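Local coordinates for protein putative metalloprotease II (PDB 4ON1) that is a putative zinc-dependent metalloprotease related to fragilysin that probably cleaves peptide bonds in proteins outside the bacterial cell, at residues 25-28 / 29-32; 112-115 / 116-119; 119-122 / 123-127. All blocks are in the same frame, centred on the assembly; numbering follows the deposited sequence.

Contact 1 of 3, residues 25-28 / 29-32; sequences SMDY and EDLA
Asp-27 and Asp-30 hold each other's backbone N-H at the start of helix 28-35, the reciprocal arrangement called a capping box. Asp-27 is the N-cap. With CG set between its own N and carbonyl carbon (chi1 58°), OD1 swings over the first turn and accepts a weak bond from Asp-30 N at 3.5 Å. The return bond is shorter, Asp-27 N to Asp-30 OD2 at 3.1 Å; it enters on the anti side of the oxygen, 28° out of the carboxylate plane. A water donates to the same OD2 and joins it to the hydroxyl of Ser-25. Aspartate suits both places because its short side chain brings an oxygen back to a nearby amide.

Beyond the capping box, packing takes over. Tyr-28 has CG anti to its backbone N (chi1 176°), which lays the ring along the helix. The methyl of Ala-32, one turn on, lies over one face, toward the rim: a CH-pi contact with CB 3.8 Å from the ring centroid. Glu-29, bent at chi2, sets a polar atom, OE1, at the ring's edge, 3.5 Å from Tyr-28 CD2. Met-26 SD lies beside Leu-31 CB, and both side chains reach Leu-21. The ring hydroxyl bonds to Ser-89 O.

OD1 of Asp-27 and OD2 of Asp-30 are only 3.3 Å apart, so the surrounding amides and water probably offset a repulsion that might otherwise raise one pKa.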
loop_
_atom_site.group_PDB
_atom_site.type_symbol
_atom_site.label_atom_id
_atom_site.label_comp_id
_atom_site.label_asym_id
_atom_site.label_seq_id
_atom_site.Cartn_x
_atom_site.Cartn_y
_atom_site.Cartn_z
ATOM N N SER A 25 -3.185 -16.162 -18.745
ATOM C CA SER A 25 -2.641 -15.723 -20.027
ATOM C C SER A 25 -2.634 -14.207 -20.183
ATOM O O SER A 25 -2.122 -13.686 -21.170
ATOM C CB SER A 25 -3.431 -16.345 -21.180
ATOM O OG SER A 25 -4.764 -15.859 -21.177
ATOM N N MET A 26 -3.209 -13.493 -19.224
ATOM C CA MET A 26 -3.388 -12.055 -19.400
ATOM C C MET A 26 -2.056 -11.311 -19.329
ATOM O O MET A 26 -1.154 -11.692 -18.578
ATOM C CB MET A 26 -4.343 -11.498 -18.346
ATOM C CG MET A 26 -3.743 -11.426 -16.964
ATOM S SD MET A 26 -4.848 -10.684 -15.761
ATOM C CE MET A 26 -3.807 -10.818 -14.307
ATOM N N ASP A 27 -1.924 -10.262 -20.132
ATOM C CA ASP A 27 -0.836 -9.315 -19.934
ATOM C C ASP A 27 -1.440 -7.931 -19.677
ATOM O O ASP A 27 -2.655 -7.823 -19.484
ATOM C CB ASP A 27 0.131 -9.311 -21.121
ATOM C CG ASP A 27 -0.540 -8.971 -22.433
ATOM O OD1 ASP A 27 -1.691 -8.488 -22.429
ATOM O OD2 ASP A 27 0.103 -9.182 -23.486
ATOM N N TYR A 28 -0.607 -6.893 -19.667
ATOM C CA TYR A 28 -1.071 -5.554 -19.303
ATOM C C TYR A 28 -2.282 -5.103 -20.119
ATOM O O TYR A 28 -3.254 -4.603 -19.559
ATOM C CB TYR A 28 0.051 -4.511 -19.451
ATOM C CG TYR A 28 -0.439 -3.104 -19.159
ATOM C CD1 TYR A 28 -0.557 -2.647 -17.851
ATOM C CD2 TYR A 28 -0.813 -2.245 -20.188
ATOM C CE1 TYR A 28 -1.025 -1.369 -17.574
ATOM C CE2 TYR A 28 -1.280 -0.959 -19.921
ATOM C CZ TYR A 28 -1.381 -0.531 -18.613
ATOM O OH TYR A 28 -1.841 0.740 -18.351
ATOM N N GLU A 29 -2.234 -5.259 -21.437
ATOM C CA GLU A 29 -3.340 -4.759 -22.246
ATOM C C GLU A 29 -4.662 -5.469 -21.947
ATOM O O GLU A 29 -5.722 -4.856 -22.039
ATOM C CB GLU A 29 -3.009 -4.857 -23.735
ATOM C CG GLU A 29 -1.924 -3.875 -24.170
ATOM C CD GLU A 29 -2.318 -2.411 -23.940
ATOM O OE1 GLU A 29 -1.425 -1.591 -23.622
ATOM O OE2 GLU A 29 -3.515 -2.075 -24.090
ATOM N N ASP A 30 -4.606 -6.748 -21.582
ATOM C CA ASP A 30 -5.828 -7.456 -21.188
ATOM C C ASP A 30 -6.445 -6.874 -19.919
ATOM O O ASP A 30 -7.624 -6.514 -19.895
ATOM C CB ASP A 30 -5.546 -8.934 -20.957
ATOM C CG ASP A 30 -5.150 -9.659 -22.228
ATOM O OD1 ASP A 30 -5.727 -9.366 -23.297
ATOM O OD2 ASP A 30 -4.257 -10.524 -22.146
ATOM N N LEU A 31 -5.645 -6.800 -18.862
ATOM C CA LEU A 31 -6.144 -6.335 -17.572
ATOM C C LEU A 31 -6.506 -4.856 -17.637
ATOM O O LEU A 31 -7.575 -4.459 -17.168
ATOM C CB LEU A 31 -5.114 -6.588 -16.472
ATOM C CG LEU A 31 -5.537 -6.132 -15.074
ATOM C CD1 LEU A 31 -6.958 -6.594 -14.756
ATOM C CD2 LEU A 31 -4.556 -6.644 -14.032
ATOM N N ALA A 32 -5.634 -4.045 -18.238
ATOM C CA ALA A 32 -5.911 -2.617 -18.380
ATOM C C ALA A 32 -7.120 -2.380 -19.284
ATOM O O ALA A 32 -7.880 -1.431 -19.082
ATOM C CB ALA A 32 -4.679 -1.877 -18.928
HETATM O O HOH W 1 -5.434 -13.425 -21.761
#

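Contact 2 of 3, residues 112-115 / 116-119; sequences KERM and AEIA
From Lys-112 to Ala-119 the chain makes two regular helical turns, with i to i+4 bonds running from Ala-116 N to Lys-112 O through to Ala-119 N to Met-115 O. Arg-114 and Glu-117 form an i to i+3 salt bridge along one face of the helix, NH1 to OE2 at 2.8 Å. The bend at chi2 (57°) turns the arginine along the helix, and the acceptor lies nearly in the guanidinium plane while giving its anti lone pair; the carboxylate itself is turned 71° from that plane. A long, flat cation suits this position, since its edge can bond while its face packs: Ile-118 CD1 sits over one face, toward its rim, 3.8 Å from Arg-114 CZ. Met-115, folded at chi2 and chi3, brings CE to 4.0 Å from Ile-118 CB, a flexible thioether fitted against a branched side chain.

Within the fragilysin-type N-terminal domain, Arg-114 NH2 carries a second salt bridge, to Glu-217, linking this helix to the start of helix 217-230. Leu-216 adds apolar contact to Arg-114 and Ile-118. Met-115 and Ala-119 rest on Ile-153 and Ile-156 of strand 153-159, while Arg-114, Met-115 and Ile-118 all touch Tyr-109 on strand 102-109.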
loop_
_atom_site.group_PDB
_atom_site.type_symbol
_atom_site.label_atom_id
_atom_site.label_comp_id
_atom_site.label_asym_id
_atom_site.label_seq_id
_atom_site.Cartn_x
_atom_site.Cartn_y
_atom_site.Cartn_z
ATOM N N LYS A 112 7.766 -4.629 -21.510
ATOM C CA LYS A 112 8.279 -5.992 -21.379
ATOM C C LYS A 112 9.597 -6.067 -20.606
ATOM O O LYS A 112 9.784 -6.968 -19.787
ATOM C CB LYS A 112 8.476 -6.634 -22.757
ATOM C CG LYS A 112 9.222 -7.963 -22.684
ATOM C CD LYS A 112 9.305 -8.709 -24.008
ATOM C CE LYS A 112 9.885 -10.109 -23.794
ATOM N NZ LYS A 112 9.698 -11.009 -24.966
ATOM N N GLU A 113 10.503 -5.121 -20.855
ATOM C CA GLU A 113 11.772 -5.104 -20.131
ATOM C C GLU A 113 11.522 -4.908 -18.644
ATOM O O GLU A 113 12.098 -5.617 -17.817
ATOM C CB GLU A 113 12.719 -4.013 -20.642
ATOM C CG GLU A 113 13.082 -4.102 -22.112
ATOM C CD GLU A 113 14.127 -3.071 -22.501
ATOM O OE1 GLU A 113 15.035 -2.807 -21.680
ATOM O OE2 GLU A 113 14.046 -2.530 -23.625
ATOM N N ARG A 114 10.688 -3.933 -18.300
ATOM C CA ARG A 114 10.390 -3.694 -16.890
ATOM C C ARG A 114 9.754 -4.944 -16.292
ATOM O O ARG A 114 10.101 -5.346 -15.181
ATOM C CB ARG A 114 9.475 -2.480 -16.703
ATOM C CG ARG A 114 9.311 -2.039 -15.231
ATOM C CD ARG A 114 10.651 -1.719 -14.564
ATOM N NE ARG A 114 10.516 -1.411 -13.136
ATOM C CZ ARG A 114 11.438 -1.712 -12.221
ATOM N NH1 ARG A 114 12.554 -2.319 -12.588
ATOM N NH2 ARG A 114 11.249 -1.406 -10.946
ATOM N N MET A 115 8.837 -5.570 -17.026
ATOM C CA MET A 115 8.222 -6.804 -16.534
ATOM C C MET A 115 9.278 -7.864 -16.214
ATOM O O MET A 115 9.197 -8.547 -15.192
ATOM C CB MET A 115 7.215 -7.366 -17.541
ATOM C CG MET A 115 6.546 -8.665 -17.089
ATOM S SD MET A 115 5.073 -8.447 -16.054
ATOM C CE MET A 115 5.783 -8.355 -14.412
ATOM N N ALA A 116 10.282 -7.974 -17.079
ATOM C CA ALA A 116 11.350 -8.948 -16.879
ATOM C C ALA A 116 12.147 -8.609 -15.626
ATOM O O ALA A 116 12.507 -9.497 -14.849
ATOM C CB ALA A 116 12.275 -9.004 -18.109
ATOM N N GLU A 117 12.414 -7.322 -15.423
ATOM C CA GLU A 117 13.124 -6.883 -14.226
ATOM C C GLU A 117 12.317 -7.191 -12.966
ATOM O O GLU A 117 12.870 -7.630 -11.955
ATOM C CB GLU A 117 13.444 -5.391 -14.310
ATOM C CG GLU A 117 14.484 -5.056 -15.376
ATOM C CD GLU A 117 14.559 -3.572 -15.690
ATOM O OE1 GLU A 117 15.266 -3.215 -16.656
ATOM O OE2 GLU A 117 13.920 -2.766 -14.977
ATOM N N ILE A 118 11.009 -6.970 -13.030
ATOM C CA ILE A 118 10.148 -7.254 -11.888
ATOM C C ILE A 118 10.146 -8.752 -11.574
ATOM O O ILE A 118 10.262 -9.157 -10.416
ATOM C CB ILE A 118 8.708 -6.789 -12.134
ATOM C CG1 ILE A 118 8.650 -5.265 -12.292
ATOM C CG2 ILE A 118 7.818 -7.206 -10.963
ATOM C CD1 ILE A 118 9.118 -4.497 -11.051
ATOM N N ALA A 119 10.040 -9.577 -12.610
ATOM C CA ALA A 119 10.044 -11.021 -12.415
ATOM C C ALA A 119 11.356 -11.508 -11.798
ATOM O O ALA A 119 11.353 -12.392 -10.941
ATOM C CB ALA A 119 9.792 -11.728 -13.730
#

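Contact 3 of 3, residues 119-122 / 123-127; sequences ANYY and QNHYL
Tyr-121 and His-125 stack one helical turn apart, ring upon ring, with centroids 4.1 Å apart and planes at 22°. Tyr-121 CE1 lies over the centre of the imidazole, whereas His-125 ND1 lies toward the rim of the phenol ring, so the stack is offset. The side chains diverge at chi1, Tyr-121 CG being anti to its backbone N and His-125 CG anti to its carbonyl carbon, so they cross at about a right angle while the rings stack. What fixes the imidazole is its ND1, which donates to Tyr-121 O at 2.7 Å with an N-H...O angle of 138°. That bond places the proton on ND1. The same carbonyl takes a weak bond from His-125 N, so one oxygen receives both the backbone and the ring of a single residue. Histidine suits this place by supplying a flat face and a donor together.

The tightly packed part belongs to Tyr-122, whose ring is buried. Tyr-126 meets it rim to rim, pointing the same way, with Tyr-122 CD2 to Tyr-126 CE1 at 3.5 Å, and Val-138 lies against both. This is the last part of helix 112-126 in the fragilysin-type N-terminal domain, and its tyrosines, each a packing ring with a distant polar end, reach other parts of the chain: Tyr-121 OH bonds to Asp-289, Tyr-122 OH to His-218 and Ser-326, and Tyr-126 OH to Ser-327.

The more open side holds His-125, stacked yet exposed, with exposed Asn-120 and Asn-124. There Asn-120 OD1 stands 3.5 Å from Gln-123 OE1, two acceptors. Toward the C-terminal end of the helix the backbone bonds of His-125 N and Tyr-126 N are both weak, and Leu-127 is poorly ordered.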
loop_
_atom_site.group_PDB
_atom_site.type_symbol
_atom_site.label_atom_id
_atom_site.label_comp_id
_atom_site.label_asym_id
_atom_site.label_seq_id
_atom_site.Cartn_x
_atom_site.Cartn_y
_atom_site.Cartn_z
ATOM N N ALA A 119 10.040 -9.577 -12.610
ATOM C CA ALA A 119 10.044 -11.021 -12.415
ATOM C C ALA A 119 11.356 -11.508 -11.798
ATOM O O ALA A 119 11.353 -12.392 -10.941
ATOM C CB ALA A 119 9.792 -11.728 -13.730
ATOM N N ASN A 120 12.472 -10.920 -12.225
ATOM C CA ASN A 120 13.778 -11.268 -11.670
ATOM C C ASN A 120 13.853 -10.934 -10.184
ATOM O O ASN A 120 14.432 -11.684 -9.396
ATOM C CB ASN A 120 14.911 -10.543 -12.406
ATOM C CG ASN A 120 15.039 -10.959 -13.862
ATOM O OD1 ASN A 120 14.662 -12.066 -14.247
ATOM N ND2 ASN A 120 15.596 -10.065 -14.679
ATOM N N TYR A 121 13.283 -9.792 -9.810
ATOM C CA TYR A 121 13.228 -9.412 -8.409
ATOM C C TYR A 121 12.574 -10.528 -7.593
ATOM O O TYR A 121 13.128 -10.980 -6.591
ATOM C CB TYR A 121 12.470 -8.089 -8.223
ATOM C CG TYR A 121 12.099 -7.819 -6.774
ATOM C CD1 TYR A 121 12.944 -7.085 -5.947
ATOM C CD2 TYR A 121 10.920 -8.319 -6.226
ATOM C CE1 TYR A 121 12.621 -6.847 -4.624
ATOM C CE2 TYR A 121 10.592 -8.088 -4.904
ATOM C CZ TYR A 121 11.444 -7.352 -4.110
ATOM O OH TYR A 121 11.110 -7.120 -2.798
ATOM N N TYR A 122 11.397 -10.967 -8.021
ATOM C CA TYR A 122 10.653 -11.968 -7.262
ATOM C C TYR A 122 11.319 -13.339 -7.301
ATOM O O TYR A 122 11.219 -14.111 -6.348
ATOM C CB TYR A 122 9.222 -12.069 -7.775
ATOM C CG TYR A 122 8.355 -10.946 -7.270
ATOM C CD1 TYR A 122 7.924 -9.942 -8.119
ATOM C CD2 TYR A 122 8.003 -10.873 -5.933
ATOM C CE1 TYR A 122 7.139 -8.899 -7.655
ATOM C CE2 TYR A 122 7.217 -9.837 -5.456
ATOM C CZ TYR A 122 6.791 -8.852 -6.324
ATOM O OH TYR A 122 6.011 -7.818 -5.856
ATOM N N GLN A 123 12.000 -13.642 -8.400
ATOM C CA GLN A 123 12.749 -14.889 -8.497
ATOM C C GLN A 123 13.927 -14.882 -7.523
ATOM O O GLN A 123 14.203 -15.879 -6.862
ATOM C CB GLN A 123 13.240 -15.122 -9.929
ATOM C CG GLN A 123 12.171 -15.641 -10.882
ATOM C CD GLN A 123 12.577 -15.537 -12.343
ATOM O OE1 GLN A 123 13.610 -14.955 -12.674
ATOM N NE2 GLN A 123 11.768 -16.117 -13.222
ATOM N N ASN A 124 14.614 -13.751 -7.429
ATOM C CA ASN A 124 15.773 -13.657 -6.553
ATOM C C ASN A 124 15.416 -13.589 -5.069
ATOM O O ASN A 124 16.214 -13.975 -4.219
ATOM C CB ASN A 124 16.586 -12.408 -6.905
ATOM C CG ASN A 124 17.184 -12.468 -8.290
ATOM O OD1 ASN A 124 17.227 -13.525 -8.915
ATOM N ND2 ASN A 124 17.628 -11.319 -8.790
ATOM N N HIS A 125 14.205 -13.130 -4.759
ATOM C CA HIS A 125 13.827 -12.926 -3.365
ATOM C C HIS A 125 12.932 -14.017 -2.776
ATOM O O HIS A 125 12.789 -14.096 -1.558
ATOM C CB HIS A 125 13.138 -11.566 -3.213
ATOM C CG HIS A 125 14.068 -10.401 -3.354
ATOM N ND1 HIS A 125 14.670 -10.070 -4.551
ATOM C CD2 HIS A 125 14.515 -9.498 -2.449
ATOM C CE1 HIS A 125 15.437 -9.010 -4.380
ATOM N NE2 HIS A 125 15.363 -8.643 -3.113
ATOM N N TYR A 126 12.328 -14.854 -3.616
ATOM C CA TYR A 126 11.445 -15.899 -3.098
ATOM C C TYR A 126 11.737 -17.289 -3.664
ATOM O O TYR A 126 11.349 -18.297 -3.075
ATOM C CB TYR A 126 9.980 -15.535 -3.356
ATOM C CG TYR A 126 9.540 -14.269 -2.656
ATOM C CD1 TYR A 126 9.465 -13.070 -3.343
ATOM C CD2 TYR A 126 9.176 -14.281 -1.315
ATOM C CE1 TYR A 126 9.056 -11.911 -2.716
ATOM C CE2 TYR A 126 8.772 -13.119 -0.675
ATOM C CZ TYR A 126 8.713 -11.938 -1.385
ATOM O OH TYR A 126 8.311 -10.774 -0.775
ATOM N N LEU A 127 12.410 -17.343 -4.809
ATOM C CA LEU A 127 12.813 -18.618 -5.396
ATOM C C LEU A 127 14.308 -18.834 -5.196
ATOM O O LEU A 127 14.921 -18.211 -4.330
ATOM C CB LEU A 127 12.458 -18.672 -6.885
ATOM C CG LEU A 127 10.990 -18.405 -7.233
ATOM C CD1 LEU A 127 10.730 -18.621 -8.719
ATOM C CD2 LEU A 127 10.058 -19.267 -6.387
#

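Each contact is local, closing a turn or two of helix, and the three follow in series within the fragilysin-type N-terminal domain. Contact 1 starts helix 28-35 after strand 19-22 and sets it against strands 84-88, 92-99 and 102-109. The chain then runs through hairpin strands to 102-109, after which contact 2 opens helix 112-126; the centres of contacts 1 and 2 are about 15 Å apart, without touching. Contact 3 continues the same helix, sharing Ala-119 with contact 2, their centres about 11 Å apart. Together, residues 112-127 join strands 138-142 and 153-159 to the 216-218 region and the loops at 289 and 325-327. None of the contacts crosses or encloses another.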